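Side-chain contacts in ESSC (Geobacillus thermodenitrificans, PDB 5FWH), which is a component of the bacterial type VII secretion apparatus, an FtsK/SpoIIIE-type ATPase whose N-terminal forkhead-associated region probably mediates protein contacts: residues A[123-128]-A[132-137]; A[101-106]-A[113-118]. All coordinates share one frame; numbering follows the deposited sequence.

Interaction 1 of 2, residues A[123-128]-A[132-137]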
ATOM      1  N   PHE A 123       2.588  13.147  -1.147  1.00 42.20           N
ATOM      2  CA  PHE A 123       1.736  13.530  -2.270  1.00 42.78           C
ATOM      3  C   PHE A 123       0.750  14.557  -1.773  1.00 42.18           C
ATOM      4  O   PHE A 123       0.677  14.772  -0.601  1.00 42.10           O
ATOM      5  CB  PHE A 123       1.028  12.275  -2.880  1.00 39.42           C
ATOM      6  CG  PHE A 123       0.080  11.551  -1.931  1.00 38.67           C
ATOM      7  CD1 PHE A 123      -1.292  11.890  -1.872  1.00 36.14           C
ATOM      8  CD2 PHE A 123       0.518  10.453  -1.173  1.00 38.33           C
ATOM      9  CE1 PHE A 123      -2.176  11.247  -1.015  1.00 34.22           C
ATOM     10  CE2 PHE A 123      -0.409   9.753  -0.342  1.00 34.85           C
ATOM     11  CZ  PHE A 123      -1.726  10.183  -0.235  1.00 33.99           C
ATOM     12  N   SER A 124       0.041  15.257  -2.637  1.00 43.50           N
ATOM     13  CA  SER A 124      -0.986  16.129  -2.116  1.00 44.92           C
ATOM     14  C   SER A 124      -2.281  15.800  -2.762  1.00 42.09           C
ATOM     15  O   SER A 124      -2.295  15.164  -3.775  1.00 44.62           O
ATOM     16  CB  SER A 124      -0.628  17.617  -2.245  1.00 46.89           C
ATOM     17  OG  SER A 124      -0.615  17.989  -3.586  1.00 52.07           O
ATOM     18  N   LEU A 125      -3.373  16.129  -2.093  1.00 42.54           N
ATOM     19  CA  LEU A 125      -4.737  15.981  -2.629  1.00 42.10           C
ATOM     20  C   LEU A 125      -5.352  17.377  -2.740  1.00 46.65           C
ATOM     21  O   LEU A 125      -5.314  18.145  -1.777  1.00 46.45           O
ATOM     22  CB  LEU A 125      -5.561  15.117  -1.724  1.00 39.23           C
ATOM     23  CG  LEU A 125      -5.084  13.651  -1.542  1.00 37.50           C
ATOM     24  CD1 LEU A 125      -6.021  12.959  -0.565  1.00 36.64           C
ATOM     25  CD2 LEU A 125      -5.201  12.827  -2.777  1.00 38.15           C
ATOM     26  N   ARG A 126      -5.924  17.699  -3.892  1.00 48.17           N
ATOM     27  CA  ARG A 126      -6.542  18.997  -4.082  1.00 53.12           C
ATOM     28  C   ARG A 126      -7.888  18.940  -4.711  1.00 54.08           C
ATOM     29  O   ARG A 126      -8.103  18.242  -5.721  1.00 48.20           O
ATOM     30  CB  ARG A 126      -5.714  19.829  -5.026  1.00 59.56           C
ATOM     31  CG  ARG A 126      -4.594  20.501  -4.337  1.00 62.98           C
ATOM     32  CD  ARG A 126      -3.784  21.285  -5.321  1.00 70.23           C
ATOM     33  NE  ARG A 126      -2.438  21.343  -4.802  1.00 75.65           N
ATOM     34  CZ  ARG A 126      -1.348  21.557  -5.524  1.00 81.49           C
ATOM     35  NH1 ARG A 126      -1.393  21.811  -6.842  1.00 80.82           N
ATOM     36  NH2 ARG A 126      -0.186  21.547  -4.880  1.00 89.15           N
ATOM     37  N   LYS A 127      -8.761  19.750  -4.147  1.00 55.97           N
ATOM     38  CA  LYS A 127     -10.129  19.751  -4.513  1.00 61.26           C
ATOM     39  C   LYS A 127     -10.383  20.854  -5.519  1.00 64.54           C
ATOM     40  O   LYS A 127     -10.025  22.011  -5.288  1.00 69.30           O
ATOM     41  CB  LYS A 127     -10.979  19.961  -3.285  1.00 61.81           C
ATOM     42  CG  LYS A 127     -12.382  19.479  -3.500  1.00 65.31           C
ATOM     43  CD  LYS A 127     -13.141  19.541  -2.210  1.00 70.66           C
ATOM     44  CE  LYS A 127     -14.506  18.929  -2.393  1.00 74.03           C
ATOM     45  NZ  LYS A 127     -15.446  19.474  -1.374  1.00 78.38           N
ATOM     46  N   HIS A 128     -10.951  20.484  -6.654  1.00 68.33           N
ATOM     47  CA  HIS A 128     -11.318  21.449  -7.701  1.00 73.41           C
ATOM     48  C   HIS A 128     -12.758  21.128  -8.087  1.00 70.80           C
ATOM     49  O   HIS A 128     -13.072  19.982  -8.356  1.00 65.70           O
ATOM     50  CB  HIS A 128     -10.413  21.330  -8.928  1.00 79.43           C
ATOM     51  CG  HIS A 128      -8.944  21.534  -8.658  1.00 83.17           C
ATOM     52  ND1 HIS A 128      -8.437  22.669  -8.056  1.00 84.94           N
ATOM     53  CD2 HIS A 128      -7.869  20.771  -8.975  1.00 80.12           C
ATOM     54  CE1 HIS A 128      -7.119  22.583  -7.989  1.00 82.94           C
ATOM     55  NE2 HIS A 128      -6.751  21.439  -8.536  1.00 81.23           N
ATOM     56  N   TRP A 132     -11.640  15.665  -6.226  1.00 51.68           N
ATOM     57  CA  TRP A 132     -10.270  15.568  -5.726  1.00 46.53           C
ATOM     58  C   TRP A 132      -9.299  15.175  -6.809  1.00 45.61           C
ATOM     59  O   TRP A 132      -9.571  14.274  -7.599  1.00 46.63           O
ATOM     60  CB  TRP A 132     -10.200  14.599  -4.549  1.00 44.89           C
ATOM     61  CG  TRP A 132     -10.831  15.149  -3.359  1.00 43.09           C
ATOM     62  CD1 TRP A 132     -12.086  14.830  -2.856  1.00 44.71           C
ATOM     63  CD2 TRP A 132     -10.280  16.092  -2.471  1.00 41.67           C
ATOM     64  NE1 TRP A 132     -12.324  15.538  -1.705  1.00 42.63           N
ATOM     65  CE2 TRP A 132     -11.243  16.312  -1.436  1.00 43.03           C
ATOM     66  CE3 TRP A 132      -9.073  16.777  -2.431  1.00 44.22           C
ATOM     67  CZ2 TRP A 132     -11.048  17.215  -0.409  1.00 44.24           C
ATOM     68  CZ3 TRP A 132      -8.858  17.680  -1.390  1.00 46.09           C
ATOM     69  CH2 TRP A 132      -9.853  17.903  -0.395  1.00 45.62           C
ATOM     70  N   VAL A 133      -8.171  15.865  -6.858  1.00 45.56           N
ATOM     71  CA  VAL A 133      -7.026  15.488  -7.686  1.00 44.69           C
ATOM     72  C   VAL A 133      -5.856  15.024  -6.796  1.00 43.86           C
ATOM     73  O   VAL A 133      -5.560  15.624  -5.778  1.00 46.02           O
ATOM     74  CB  VAL A 133      -6.575  16.701  -8.506  1.00 47.44           C
ATOM     75  CG1 VAL A 133      -5.321  16.403  -9.317  1.00 49.56           C
ATOM     76  CG2 VAL A 133      -7.695  17.089  -9.443  1.00 50.62           C
ATOM     77  N   VAL A 134      -5.216  13.937  -7.185  1.00 45.40           N
ATOM     78  CA  VAL A 134      -3.971  13.509  -6.572  1.00 44.27           C
ATOM     79  C   VAL A 134      -2.776  14.046  -7.368  1.00 46.69           C
ATOM     80  O   VAL A 134      -2.704  13.819  -8.578  1.00 50.90           O
ATOM     81  CB  VAL A 134      -3.873  11.981  -6.401  1.00 41.70           C
ATOM     82  CG1 VAL A 134      -4.029  11.219  -7.705  1.00 44.71           C
ATOM     83  CG2 VAL A 134      -2.547  11.635  -5.719  1.00 39.52           C
ATOM     84  N   ILE A 135      -1.836  14.688  -6.685  1.00 48.10           N
ATOM     85  CA  ILE A 135      -0.603  15.204  -7.305  1.00 52.70           C
ATOM     86  C   ILE A 135       0.539  14.488  -6.609  1.00 51.05           C
ATOM     87  O   ILE A 135       0.814  14.767  -5.456  1.00 51.94           O
ATOM     88  CB  ILE A 135      -0.454  16.736  -7.129  1.00 56.53           C
ATOM     89  CG1 ILE A 135      -1.656  17.496  -7.779  1.00 58.95           C
ATOM     90  CG2 ILE A 135       0.893  17.263  -7.698  1.00 55.08           C
ATOM     91  CD1 ILE A 135      -2.757  17.869  -6.823  1.00 56.73           C
ATOM     92  N   PRO A 136       1.181  13.545  -7.283  1.00 49.64           N
ATOM     93  CA  PRO A 136       2.282  12.844  -6.609  1.00 53.56           C
ATOM     94  C   PRO A 136       3.596  13.624  -6.657  1.00 58.52           C
ATOM     95  O   PRO A 136       3.731  14.635  -7.378  1.00 58.48           O
ATOM     96  CB  PRO A 136       2.420  11.542  -7.412  1.00 51.18           C
ATOM     97  CG  PRO A 136       1.914  11.913  -8.770  1.00 53.33           C
ATOM     98  CD  PRO A 136       0.849  12.945  -8.582  1.00 51.10           C
ATOM     99  N   ASP A 137       4.557  13.145  -5.887  1.00 63.39           N
ATOM    100  CA  ASP A 137       5.873  13.740  -5.873  1.00 73.15           C
ATOM    101  C   ASP A 137       6.864  12.816  -6.587  1.00 76.21           C
ATOM    102  O   ASP A 137       6.692  11.597  -6.641  1.00 75.10           O
ATOM    103  CB  ASP A 137       6.289  14.108  -4.444  1.00 75.72           C
ATOM    104  CG  ASP A 137       6.874  15.518  -4.354  1.00 82.03           C
ATOM    105  OD1 ASP A 137       7.576  15.927  -5.304  1.00 86.82           O
ATOM    106  OD2 ASP A 137       6.616  16.233  -3.361  1.00 81.67           O
TER
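Lys127 and Trp132 meet near the turn of a beta hairpin, antiparallel strands 123-128 and 131-136 within one sheet of the FHA-type sandwich. Lys127 CB lies over the six-membered indole ring, 3.6 Å from the centroid of Trp132 and 10° off the ring normal, which meets the geometry of a CH-pi contact. With Lys127 CG anti to the backbone N (chi1 -159°), the extended chain runs on across the same ring, and CD comes 3.6 Å from Trp132 CZ2. Both polar ends then find Glu173: Lys127 NZ forms a salt bridge to its carboxylate and Trp132 NE1 a hydrogen bond to its carbonyl oxygen, while Phe170 stacks on the indole. Replacing Trp132 by an alanine is likely to leave the Lys127 methylenes without a ring to lie on and the Glu173 carbonyl without its indole donor. On the same face of the sheet, Leu125 CB comes within 3.9 Å of Trp132 CE3 and Leu125 CD2 lies 4.0 Å from Val134 CB, whereas Phe123 CD1 is 4.1 Å from Val134 CG2, approaching obliquely. The other face carries Ser124, Arg126, Val133 and Ile135. Here Ile135 CD1 sits over one face of the guanidinium of Arg126, whose NE is salt-bridged to Glu105. Four backbone bonds tie the strands, among them Arg126 N to Val133 O at 2.8 Å.

Interaction 2 of 2, residues A[101-106]-A[113-118]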
ATOM      1  N   GLY A 101     -14.728  17.866   4.149  1.00 53.95           N
ATOM      2  CA  GLY A 101     -15.656  18.745   3.466  1.00 57.36           C
ATOM      3  C   GLY A 101     -15.370  20.248   3.542  1.00 61.32           C
ATOM      4  O   GLY A 101     -15.829  21.013   2.695  1.00 62.60           O
ATOM      5  N   GLN A 102     -14.612  20.675   4.531  1.00 62.20           N
ATOM      6  CA  GLN A 102     -14.186  22.059   4.590  1.00 67.41           C
ATOM      7  C   GLN A 102     -12.741  22.241   4.205  1.00 65.96           C
ATOM      8  O   GLN A 102     -12.183  23.241   4.565  1.00 66.95           O
ATOM      9  CB  GLN A 102     -14.371  22.603   6.008  1.00 70.10           C
ATOM     10  CG  GLN A 102     -15.706  22.272   6.615  1.00 74.78           C
ATOM     11  CD  GLN A 102     -16.736  23.331   6.349  1.00 77.46           C
ATOM     12  OE1 GLN A 102     -17.263  23.931   7.287  1.00 85.19           O
ATOM     13  NE2 GLN A 102     -17.033  23.571   5.078  1.00 79.02           N
ATOM     14  N   GLN A 103     -12.138  21.291   3.496  1.00 66.77           N
ATOM     15  CA  GLN A 103     -10.762  21.412   3.019  1.00 66.70           C
ATOM     16  C   GLN A 103     -10.754  21.483   1.499  1.00 64.41           C
ATOM     17  O   GLN A 103     -11.500  20.778   0.845  1.00 65.80           O
ATOM     18  CB  GLN A 103      -9.963  20.164   3.375  1.00 66.13           C
ATOM     19  CG  GLN A 103      -9.915  19.769   4.844  1.00 67.21           C
ATOM     20  CD  GLN A 103      -8.837  20.469   5.649  1.00 66.82           C
ATOM     21  OE1 GLN A 103      -9.115  21.036   6.702  1.00 69.90           O
ATOM     22  NE2 GLN A 103      -7.607  20.425   5.170  1.00 66.88           N
ATOM     23  N   SER A 104      -9.885  22.305   0.938  1.00 54.61           N
ATOM     24  CA  SER A 104      -9.575  22.244  -0.498  1.00 55.32           C
ATOM     25  C   SER A 104      -8.199  21.586  -0.805  1.00 51.89           C
ATOM     26  O   SER A 104      -7.845  21.414  -1.978  1.00 47.93           O
ATOM     27  CB  SER A 104      -9.620  23.640  -1.063  1.00 59.25           C
ATOM     28  OG  SER A 104      -8.743  24.455  -0.300  1.00 64.74           O
ATOM     29  N   GLU A 105      -7.429  21.235   0.241  1.00 51.16           N
ATOM     30  CA  GLU A 105      -6.077  20.658   0.054  1.00 55.35           C
ATOM     31  C   GLU A 105      -5.706  19.772   1.231  1.00 50.17           C
ATOM     32  O   GLU A 105      -5.999  20.128   2.358  1.00 50.05           O
ATOM     33  CB  GLU A 105      -5.057  21.785  -0.090  1.00 61.52           C
ATOM     34  CG  GLU A 105      -3.593  21.371  -0.079  1.00 67.40           C
ATOM     35  CD  GLU A 105      -3.029  21.111  -1.464  1.00 74.42           C
ATOM     36  OE1 GLU A 105      -2.733  22.093  -2.207  1.00 79.74           O
ATOM     37  OE2 GLU A 105      -2.866  19.924  -1.831  1.00 79.87           O
ATOM     38  N   VAL A 106      -5.142  18.583   0.956  1.00 49.55           N
ATOM     39  CA  VAL A 106      -4.609  17.642   1.985  1.00 44.31           C
ATOM     40  C   VAL A 106      -3.175  17.267   1.572  1.00 46.05           C
ATOM     41  O   VAL A 106      -2.964  16.720   0.475  1.00 48.09           O
ATOM     42  CB  VAL A 106      -5.505  16.396   2.154  1.00 42.16           C
ATOM     43  CG1 VAL A 106      -4.966  15.443   3.212  1.00 40.56           C
ATOM     44  CG2 VAL A 106      -6.868  16.809   2.608  1.00 44.60           C
ATOM     45  N   GLN A 113       4.149  20.435   8.866  1.00 59.01           N
ATOM     46  CA  GLN A 113       2.820  20.991   8.617  1.00 57.30           C
ATOM     47  C   GLN A 113       1.892  20.114   7.759  1.00 54.46           C
ATOM     48  O   GLN A 113       0.835  20.591   7.319  1.00 53.64           O
ATOM     49  CB  GLN A 113       2.978  22.408   8.072  1.00 59.78           C
ATOM     50  CG  GLN A 113       3.906  23.286   8.971  1.00 64.04           C
ATOM     51  CD  GLN A 113       3.459  23.323  10.431  1.00 66.13           C
ATOM     52  OE1 GLN A 113       4.258  23.196  11.364  1.00 70.96           O
ATOM     53  NE2 GLN A 113       2.180  23.515  10.634  1.00 64.35           N
ATOM     54  N   ALA A 114       2.247  18.835   7.601  1.00 52.36           N
ATOM     55  CA  ALA A 114       1.432  17.861   6.862  1.00 49.38           C
ATOM     56  C   ALA A 114       0.107  17.641   7.532  1.00 48.19           C
ATOM     57  O   ALA A 114       0.039  17.531   8.757  1.00 49.11           O
ATOM     58  CB  ALA A 114       2.159  16.530   6.753  1.00 48.57           C
ATOM     59  N   ASP A 115      -0.957  17.616   6.745  1.00 48.00           N
ATOM     60  CA  ASP A 115      -2.287  17.205   7.277  1.00 47.60           C
ATOM     61  C   ASP A 115      -2.305  15.728   7.745  1.00 44.74           C
ATOM     62  O   ASP A 115      -3.022  15.349   8.681  1.00 45.82           O
ATOM     63  CB  ASP A 115      -3.360  17.447   6.212  1.00 51.49           C
ATOM     64  CG  ASP A 115      -3.415  18.913   5.755  1.00 58.82           C
ATOM     65  OD1 ASP A 115      -4.065  19.697   6.490  1.00 64.83           O
ATOM     66  OD2 ASP A 115      -2.820  19.284   4.689  1.00 58.66           O
ATOM     67  N   ILE A 116      -1.581  14.866   7.038  1.00 44.43           N
ATOM     68  CA  ILE A 116      -1.380  13.491   7.454  1.00 43.41           C
ATOM     69  C   ILE A 116       0.100  13.258   7.435  1.00 45.62           C
ATOM     70  O   ILE A 116       0.708  13.364   6.385  1.00 42.03           O
ATOM     71  CB  ILE A 116      -2.057  12.465   6.537  1.00 41.52           C
ATOM     72  CG1 ILE A 116      -3.583  12.723   6.467  1.00 39.92           C
ATOM     73  CG2 ILE A 116      -1.761  11.040   7.009  1.00 41.38           C
ATOM     74  CD1 ILE A 116      -4.262  11.748   5.525  1.00 38.31           C
ATOM     75  N   GLU A 117       0.647  12.889   8.599  1.00 51.81           N
ATOM     76  CA  GLU A 117       2.110  12.724   8.760  1.00 59.05           C
ATOM     77  C   GLU A 117       2.565  11.284   8.604  1.00 61.77           C
ATOM     78  O   GLU A 117       2.080  10.382   9.318  1.00 63.77           O
ATOM     79  CB  GLU A 117       2.584  13.262  10.096  1.00 62.46           C
ATOM     80  CG  GLU A 117       2.702  14.785  10.113  1.00 66.32           C
ATOM     81  CD  GLU A 117       3.254  15.319  11.434  1.00 74.04           C
ATOM     82  OE1 GLU A 117       2.433  15.496  12.374  1.00 70.90           O
ATOM     83  OE2 GLU A 117       4.502  15.574  11.513  1.00 75.82           O
ATOM     84  N   THR A 118       3.512  11.083   7.686  1.00 59.42           N
ATOM     85  CA  THR A 118       4.024   9.771   7.383  1.00 60.20           C
ATOM     86  C   THR A 118       5.389   9.881   6.698  1.00 61.66           C
ATOM     87  O   THR A 118       5.645  10.801   5.904  1.00 61.39           O
ATOM     88  CB  THR A 118       3.047   8.957   6.485  1.00 59.81           C
ATOM     89  OG1 THR A 118       3.701   7.816   5.934  1.00 61.46           O
ATOM     90  CG2 THR A 118       2.476   9.805   5.287  1.00 59.17           C
TER
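Parallel neighbours in the mixed sheet of the FHA-type sandwich, strands 105-109 and 116-117 meet here through Val106 and Asp115, the latter placed just before the second strand begins. Their CA atoms stand 5.8 Å apart, the nearest such pair between the segments. Asp115 CG is anti to its carbonyl carbon (chi1 -58°), a setting that carries the carboxylate across to the backbone of the other strand. OD2 of Asp115 consequently rests 3.6 Å from Val106 CA and accepts a hydrogen bond from the amide of Leu107, one residue further on. Beneath this polar link the contact is apolar: Val106 CG1 touches Asp115 CB at 3.9 Å and reaches Ile116 CD1 more loosely at 4.4 Å. Ile116 also packs against Phe168 of strand 166-170, so this edge of the contact merges with the sandwich interior.

Gln103 approaches the other carboxylate oxygen, but its NE2 stays 3.8 Å from Asp115 OD1, and the amide and carboxylate planes are 76° apart. The chain bends at chi2 (-85°) and NE2 instead turns back on its own segment, donating to Glu105 O at 3.3 Å. Glu105 OE2 and Asp115 OD2, 6.6 Å apart, are not in contact. A backbone hydrogen bond between Ile116 and Leu107 joins the two strands; the Val106 contacts add to it, as does the aspartate-to-amide bond, which would probably help stabilise the ionised carboxylate.

Overall arrangement
Both contacts belong to the same six-stranded mixed sheet, where strand 105-109 lies between strand 123-128 and strand 116-117, and their centres are about 10 Å apart. Interaction 2 is complete by residue 118, before the hairpin of interaction 1 starts at Phe123, with strand 116-117 leading on to strand 123-128. They touch directly, since Leu125 N lies 2.7 Å from Val106 O, a probable hydrogen bond. Interaction 1 therefore adds an antiparallel hairpin to one side of strand 105-109 and interaction 2 a parallel neighbour to the other, so both contribute to one sheet of the sandwich, with strand 105-109 between them.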